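Local coordinates for protein acetylene hydratase (Pelobacter acetylenicus, PDB 2E7Z) that catalyses the hydration of acetylene to acetaldehyde with a tungsten-bis(molybdopterin guanine dinucleotide) cofactor and a [4Fe-4S] cluster, at residues R58-L63 and G486-E491; Q73-I78 and Q448-V453. All coordinates share one frame; numbering follows the deposited sequence. Where two conformers were deposited one is given.

Contact 1: residues R58-L63 and G486-E491; sequences RVLYPL and GEAKDE
Tyr61 lies with the CD2-CE2 side of its ring against the aliphatic start of Glu487, CE2 being 3.6 Å from Glu487 CG. The two side chains cross at about a right angle, and the backbone N of Glu487 sits over one face of the ring, displaced toward the rim. Glu487 then bends at chi2 (-81°), which turns its carboxylate away from the tyrosine; a long salt bridge runs from its OE2 to Lys489 NZ within the same loop, 3.7 Å away. A single backbone hydrogen bond ties the segments together, Glu487 N to Leu60 O at 2.8 Å. It is bent at the hydrogen (137°), and the donor is tilted slightly from the carbonyl plane. Gly486 makes the close approach possible: its phi is positive, and a CB there would run into Leu60 CB. The bare CA instead lies 3.8 Å from Tyr61 OH. Ala488, buried like Arg58, puts its CB 3.6 Å from Arg58 NH2 and, more loosely, against Leu60 CD2. The extended Arg58 chain carries its guanidinium past Leu60, whose CD2 lies over one face, to a salt bridge with Glu461 and hydrogen bonds to the carbonyls of Arg53 and Gly456. The Arg58 side chain lies about 7 Å from a bound molybdopterin guanine dinucleotide. Two loops thus meet here, one leading into strand 63-65 and the other into helix 491-501, which Asp490 N-caps. Strand 452-455 borders both through Pro62 and Lys489, while Trp80 of helix 80-98 packs on the same two residues.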
# COMPACT_ATOMS: atom_id res chain seq x y z
N ARG A 58 9.65 23.28 3.22
CA ARG A 58 10.19 22.01 3.70
C ARG A 58 10.72 22.18 5.12
O ARG A 58 11.36 23.19 5.47
CB ARG A 58 11.30 21.53 2.75
CG ARG A 58 11.87 20.18 3.15
CD ARG A 58 12.86 19.68 2.14
NE ARG A 58 13.48 18.45 2.71
CZ ARG A 58 14.64 17.91 2.30
NH1 ARG A 58 15.32 18.43 1.28
NH2 ARG A 58 15.14 16.83 2.90
N VAL A 59 10.41 21.22 5.98
CA VAL A 59 10.94 21.20 7.33
C VAL A 59 12.36 20.67 7.30
O VAL A 59 12.59 19.50 6.97
CB VAL A 59 10.04 20.34 8.27
CG1 VAL A 59 10.63 20.23 9.67
CG2 VAL A 59 8.62 20.93 8.33
N LEU A 60 13.33 21.52 7.65
CA LEU A 60 14.74 21.14 7.59
C LEU A 60 15.41 21.03 8.96
O LEU A 60 16.58 20.63 9.06
CB LEU A 60 15.52 22.10 6.68
CG LEU A 60 15.20 22.01 5.20
CD1 LEU A 60 16.07 23.08 4.47
CD2 LEU A 60 15.43 20.64 4.60
N TYR A 61 14.68 21.37 10.01
CA TYR A 61 15.21 21.37 11.38
C TYR A 61 14.17 20.80 12.32
O TYR A 61 12.96 21.00 12.10
CB TYR A 61 15.60 22.79 11.84
CG TYR A 61 16.66 23.41 10.96
CD1 TYR A 61 16.31 24.10 9.82
CD2 TYR A 61 18.02 23.28 11.27
CE1 TYR A 61 17.28 24.64 8.97
CE2 TYR A 61 19.00 23.84 10.45
CZ TYR A 61 18.62 24.51 9.31
OH TYR A 61 19.57 25.06 8.49
N PRO A 62 14.62 20.11 13.37
CA PRO A 62 13.65 19.64 14.36
C PRO A 62 12.83 20.78 14.96
O PRO A 62 13.37 21.86 15.28
CB PRO A 62 14.53 19.01 15.43
CG PRO A 62 15.75 18.55 14.69
CD PRO A 62 15.99 19.66 13.69
N LEU A 63 11.53 20.53 15.09
CA LEU A 63 10.62 21.49 15.73
C LEU A 63 9.98 20.87 16.95
O LEU A 63 9.51 19.74 16.90
CB LEU A 63 9.53 21.96 14.77
CG LEU A 63 9.97 22.66 13.49
CD1 LEU A 63 8.81 22.76 12.55
CD2 LEU A 63 10.50 24.07 13.85
N GLY A 486 19.83 21.48 4.98
CA GLY A 486 19.61 21.89 6.36
C GLY A 486 20.08 20.82 7.32
O GLY A 486 21.17 20.26 7.16
N GLU A 487 19.22 20.49 8.30
CA GLU A 487 19.52 19.45 9.27
C GLU A 487 18.66 18.21 9.01
O GLU A 487 18.38 17.45 9.93
CB GLU A 487 19.31 19.97 10.70
CG GLU A 487 20.52 20.72 11.24
CD GLU A 487 21.57 19.76 11.75
OE1 GLU A 487 21.36 19.15 12.83
OE2 GLU A 487 22.61 19.61 11.06
N ALA A 488 18.27 17.99 7.75
CA ALA A 488 17.50 16.75 7.45
C ALA A 488 18.39 15.54 7.66
O ALA A 488 19.58 15.55 7.34
CB ALA A 488 17.01 16.83 6.03
N LYS A 489 17.83 14.49 8.24
CA LYS A 489 18.61 13.32 8.55
C LYS A 489 17.88 12.09 8.05
O LYS A 489 16.70 12.12 7.78
CB LYS A 489 18.83 13.17 10.07
CG LYS A 489 19.49 14.32 10.80
CD LYS A 489 20.95 14.43 10.52
CE LYS A 489 21.55 15.62 11.28
NZ LYS A 489 22.89 15.96 10.73
N ASP A 490 18.63 11.00 7.99
CA ASP A 490 18.06 9.74 7.54
C ASP A 490 17.31 8.96 8.61
O ASP A 490 17.47 9.21 9.81
CB ASP A 490 19.15 8.90 6.88
CG ASP A 490 20.08 8.28 7.86
OD1 ASP A 490 19.69 7.24 8.41
OD2 ASP A 490 21.21 8.77 8.05
N GLU A 491 16.49 7.99 8.18
CA GLU A 491 15.61 7.32 9.12
C GLU A 491 16.41 6.50 10.12
O GLU A 491 15.99 6.38 11.27
CB GLU A 491 14.66 6.40 8.33
CG GLU A 491 13.50 5.89 9.16
CD GLU A 491 12.66 4.90 8.36
OE1 GLU A 491 13.08 4.55 7.22
OE2 GLU A 491 11.60 4.45 8.86

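Contact 2: residues Q73-I78 and Q448-V453; sequences QRWERI and QLADYV
With CG anti to the carbonyl carbon (chi1 -60°) and a bend at chi2 (-56°), Gln73 folds back so that its amide reaches both Trp75 and Gln448, while the indole of Trp75, its CG likewise anti to the carbonyl carbon, swings toward 448-453. Gln73 OE1 accepts the indole NE1-H at 2.9 Å in a nearly straight bond (171°), lying in the ring plane although the donor stands well above the carbonyl plane of the amide. Gln73 NE2 gives a hydrogen to Gln448 O at 3.0 Å and is also bonded to Gly71 O. The far end of the indole lies against the loop and the strand that follows it: CH2 comes within 3.3 Å of Ala450 O and 3.7 Å of Val453 CG2, and the tryptophan and valine side chains cross at about a right angle. These groups reach across strand 63-65, which separates edge strand 75-77 from 452-455. With an alanine at Gln73 the indole N-H and Gln448 O would lose their amide partner, and the tryptophan is likely to turn more easily. Chemically, one side-chain amide uses both its ends, accepting from Trp75 and donating to Gln448 O as well as to Gly71 O, so the polar rim of the indole is fixed in direction while its hydrocarbon rim packs against Val453 CG2 and the backbone carbonyls of Gln448 and Ala450.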
# COMPACT_ATOMS: atom_id res chain seq x y z
N GLN A 73 -0.55 25.50 16.85
CA GLN A 73 0.60 25.70 15.98
C GLN A 73 1.58 26.69 16.59
O GLN A 73 1.68 27.86 16.17
CB GLN A 73 0.14 26.13 14.58
CG GLN A 73 -0.77 25.06 13.94
CD GLN A 73 -0.10 23.68 13.90
OE1 GLN A 73 0.89 23.50 13.20
NE2 GLN A 73 -0.63 22.72 14.67
N ARG A 74 2.27 26.24 17.64
CA ARG A 74 3.27 27.07 18.30
C ARG A 74 4.52 26.23 18.37
O ARG A 74 4.60 25.28 19.16
CB ARG A 74 2.82 27.47 19.71
CG ARG A 74 3.46 28.78 20.16
CD ARG A 74 2.97 29.11 21.54
NE ARG A 74 3.66 30.31 22.00
CZ ARG A 74 4.66 30.34 22.88
NH1 ARG A 74 5.10 29.22 23.46
NH2 ARG A 74 5.21 31.51 23.22
N TRP A 75 5.47 26.55 17.49
CA TRP A 75 6.62 25.69 17.23
C TRP A 75 7.92 26.45 17.51
O TRP A 75 8.00 27.67 17.23
CB TRP A 75 6.59 25.26 15.76
CG TRP A 75 5.42 24.41 15.40
CD1 TRP A 75 4.29 24.78 14.75
CD2 TRP A 75 5.25 23.02 15.72
NE1 TRP A 75 3.43 23.70 14.62
CE2 TRP A 75 4.00 22.60 15.21
CE3 TRP A 75 6.05 22.08 16.37
CZ2 TRP A 75 3.53 21.27 15.32
CZ3 TRP A 75 5.57 20.74 16.50
CH2 TRP A 75 4.34 20.38 15.98
N GLU A 76 8.91 25.75 18.07
CA GLU A 76 10.25 26.32 18.23
C GLU A 76 11.30 25.35 17.73
O GLU A 76 11.28 24.15 18.08
CB GLU A 76 10.53 26.69 19.68
CG GLU A 76 11.86 27.40 19.86
CD GLU A 76 12.08 27.94 21.26
OE1 GLU A 76 11.25 28.77 21.73
OE2 GLU A 76 13.10 27.58 21.86
N ARG A 77 12.19 25.83 16.87
CA ARG A 77 13.33 25.03 16.45
C ARG A 77 14.18 24.53 17.63
O ARG A 77 14.49 25.27 18.55
CB ARG A 77 14.21 25.78 15.42
CG ARG A 77 15.19 24.82 14.71
CD ARG A 77 16.15 25.57 13.77
NE ARG A 77 15.47 26.17 12.65
CZ ARG A 77 16.12 26.89 11.74
NH1 ARG A 77 17.46 27.01 11.82
NH2 ARG A 77 15.46 27.45 10.73
N ILE A 78 14.53 23.24 17.60
CA ILE A 78 15.50 22.68 18.56
C ILE A 78 16.51 21.81 17.82
O ILE A 78 16.39 21.60 16.62
CB ILE A 78 14.85 21.90 19.77
CG1 ILE A 78 13.87 20.81 19.33
CG2 ILE A 78 14.25 22.89 20.80
CD1 ILE A 78 13.57 19.81 20.46
N GLN A 448 1.13 18.39 12.37
CA GLN A 448 0.52 19.49 13.12
C GLN A 448 0.06 19.08 14.50
O GLN A 448 -0.12 19.89 15.41
CB GLN A 448 -0.66 20.00 12.34
CG GLN A 448 -0.15 20.87 11.17
CD GLN A 448 -1.26 21.35 10.26
OE1 GLN A 448 -2.38 21.63 10.72
NE2 GLN A 448 -0.96 21.45 8.96
N LEU A 449 -0.14 17.77 14.66
CA LEU A 449 -0.59 17.13 15.90
C LEU A 449 0.55 16.57 16.74
O LEU A 449 0.32 15.93 17.77
CB LEU A 449 -1.63 16.03 15.57
CG LEU A 449 -2.98 16.59 15.10
CD1 LEU A 449 -3.75 15.62 14.21
CD2 LEU A 449 -3.83 17.04 16.27
N ALA A 450 1.79 16.84 16.32
CA ALA A 450 2.93 16.25 16.98
C ALA A 450 3.47 17.07 18.14
O ALA A 450 3.22 18.27 18.21
CB ALA A 450 4.02 15.95 15.98
N ASP A 451 4.21 16.41 19.03
CA ASP A 451 5.07 17.11 20.01
C ASP A 451 6.39 17.53 19.35
O ASP A 451 6.98 18.56 19.70
CB ASP A 451 5.35 16.22 21.21
CG ASP A 451 4.09 15.93 21.97
OD1 ASP A 451 3.63 16.80 22.75
OD2 ASP A 451 3.53 14.84 21.80
N TYR A 452 6.87 16.71 18.42
CA TYR A 452 8.14 16.94 17.72
C TYR A 452 7.98 16.58 16.27
O TYR A 452 7.45 15.48 15.96
CB TYR A 452 9.29 16.08 18.30
CG TYR A 452 9.52 16.33 19.77
CD1 TYR A 452 8.80 15.61 20.74
CD2 TYR A 452 10.42 17.32 20.20
CE1 TYR A 452 8.96 15.84 22.08
CE2 TYR A 452 10.57 17.60 21.55
CZ TYR A 452 9.83 16.86 22.48
OH TYR A 452 9.97 17.14 23.82
N VAL A 453 8.45 17.48 15.40
CA VAL A 453 8.49 17.20 13.97
C VAL A 453 9.95 17.12 13.60
O VAL A 453 10.73 18.05 13.89
CB VAL A 453 7.74 18.27 13.17
CG1 VAL A 453 7.80 17.97 11.65
CG2 VAL A 453 6.28 18.34 13.63

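From the N terminus the chain passes first through 58-63, runs into strand 63-65, turns back, and forms edge strand 75-77 within 73-78. Some 370 residues later it returns at 448-453, closing the loop of contact 2; 486-491 follows and closes the longer loop of contact 1, in which contact 2 is nested. Their centres are 13 Å apart and they touch directly: Leu63 N lies 2.9 Å from Val453 O and Pro62 O equally far from Ile78 N, both probable hydrogen bonds, while Arg77 makes a cation-pi contact with Tyr61. Together they tie the antiparallel border of the seven-stranded mixed sheet to the loop before helix 491-501.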